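Local coordinates for DNA-binding transcriptional repressor YiaJ (Escherichia coli, PDB 1YSQ), which represses transcription of the yiaKLMNOPQRS operon, which may serve the use of 2,3-diketo-L-gulonate, and is represented here by its C-terminal IclR-type effector-binding domain, at residues 67-72 with 132-137. Numbering follows the deposited sequence.
Sequences SAMGKI and CIAVPV. With PO4 (phosphate ion), chain B.
I72 and A134 form the tight end of this contact, a worked example of close helix-on-sheet packing in which one small side chain, that of A134, meets A68, M69 and I72. CD1 of I72 lies 3.3 Å from C of A134, resting on the peptide that leads to V135. With CG1 beside the backbone N (chi1 -75°) and chi2 extended, that methyl is carried down to the strand, while CG2 meets CB of P136 at 3.8 Å. The A134 methyl packs against the first turn of the helix, touching A68 CB at 3.7 Å and, at similar range, CG of M69. No hydrogen bond runs directly between 67-72 and 132-137; their direct contacts are apolar. In this IclR C-terminal domain, of the GAF clan, helix 68-75 lies on one face of the antiparallel sheet, and helix 162-182 packs against V135 from the other. Toward C132 the contact loosens: A68 and C132 approach only to 4.5 Å between their CB atoms, C132 and S67 are partly exposed where I72, A134 and P136 are buried, and a phosphate, probably from the crystallisation liquor, sits at the helix N-terminus. M69 N donates to phosphate O2 at 2.7 Å, almost straight, and A68 N to phosphate O1. The helix end probably favours the anion electrostatically. N-cap S67 accepts from G70 N through OG, which also lies 3.1 Å from phosphate O4. S149 OG, on strand 146-153, is hydrogen-bonded to the phosphate too.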
# COMPACT_ATOMS: atom_id res chain seq x y z
N SER A 67 4.90 -6.02 -1.33
CA SER A 67 4.31 -4.68 -1.33
C SER A 67 3.18 -4.66 -0.32
O SER A 67 2.29 -5.52 -0.37
CB SER A 67 3.77 -4.34 -2.73
OG SER A 67 2.87 -3.23 -2.73
N ALA A 68 3.19 -3.69 0.60
CA ALA A 68 2.08 -3.57 1.56
C ALA A 68 0.73 -3.41 0.85
O ALA A 68 -0.26 -4.08 1.20
CB ALA A 68 2.33 -2.42 2.55
N MET A 69 0.67 -2.52 -0.14
CA MET A 69 -0.53 -2.36 -0.98
C MET A 69 -0.87 -3.67 -1.72
O MET A 69 -2.04 -4.06 -1.78
CB MET A 69 -0.35 -1.19 -1.95
CG MET A 69 -0.37 0.22 -1.25
SD MET A 69 -0.27 1.65 -2.39
CE MET A 69 1.29 1.45 -2.90
N GLY A 70 0.15 -4.34 -2.26
CA GLY A 70 -0.03 -5.63 -2.93
C GLY A 70 -0.62 -6.69 -2.00
O GLY A 70 -1.49 -7.47 -2.41
N LYS A 71 -0.17 -6.72 -0.75
CA LYS A 71 -0.71 -7.66 0.23
C LYS A 71 -2.18 -7.36 0.53
O LYS A 71 -3.00 -8.28 0.69
CB LYS A 71 0.14 -7.68 1.51
CG LYS A 71 1.50 -8.34 1.28
CD LYS A 71 2.27 -8.55 2.61
CE LYS A 71 2.64 -7.20 3.23
NZ LYS A 71 3.46 -7.33 4.48
N ILE A 72 -2.54 -6.08 0.56
CA ILE A 72 -3.95 -5.68 0.70
C ILE A 72 -4.78 -6.26 -0.45
O ILE A 72 -5.83 -6.84 -0.22
CB ILE A 72 -4.06 -4.15 0.77
CG1 ILE A 72 -3.60 -3.67 2.15
CG2 ILE A 72 -5.50 -3.65 0.48
CD1 ILE A 72 -3.36 -2.19 2.21
N CYS A 132 6.40 0.63 5.69
CA CYS A 132 5.24 1.30 5.11
C CYS A 132 3.97 0.90 5.84
O CYS A 132 3.92 -0.17 6.47
CB CYS A 132 5.09 0.95 3.62
SG CYS A 132 6.65 1.17 2.73
N ILE A 133 2.95 1.77 5.76
CA ILE A 133 1.60 1.43 6.26
C ILE A 133 0.66 1.65 5.09
O ILE A 133 0.75 2.68 4.42
CB ILE A 133 1.17 2.36 7.42
CG1 ILE A 133 2.25 2.45 8.50
CG2 ILE A 133 -0.16 1.87 8.07
CD1 ILE A 133 2.12 3.70 9.38
N ALA A 134 -0.25 0.71 4.84
CA ALA A 134 -1.11 0.79 3.66
C ALA A 134 -2.56 0.47 4.02
O ALA A 134 -2.83 -0.26 5.00
CB ALA A 134 -0.61 -0.17 2.57
N VAL A 135 -3.49 1.05 3.26
CA VAL A 135 -4.92 0.81 3.42
C VAL A 135 -5.60 0.63 2.04
O VAL A 135 -5.13 1.15 1.03
CB VAL A 135 -5.64 1.97 4.18
CG1 VAL A 135 -5.22 2.04 5.64
CG2 VAL A 135 -5.43 3.32 3.47
N PRO A 136 -6.71 -0.10 2.01
CA PRO A 136 -7.52 -0.23 0.79
C PRO A 136 -8.36 1.01 0.48
O PRO A 136 -8.70 1.75 1.40
CB PRO A 136 -8.46 -1.41 1.12
CG PRO A 136 -8.62 -1.33 2.64
CD PRO A 136 -7.26 -0.90 3.13
N VAL A 137 -8.64 1.25 -0.81
CA VAL A 137 -9.66 2.21 -1.25
C VAL A 137 -10.76 1.32 -1.83
O VAL A 137 -10.53 0.62 -2.81
CB VAL A 137 -9.13 3.18 -2.34
CG1 VAL A 137 -10.27 4.06 -2.92
CG2 VAL A 137 -7.99 4.02 -1.78
P PO4 B . 4.09 -0.43 -0.69
O1 PO4 B . 4.93 -1.29 0.27
O2 PO4 B . 2.64 -0.78 -0.67
O3 PO4 B . 4.27 1.05 -0.41
O4 PO4 B . 4.64 -0.72 -2.08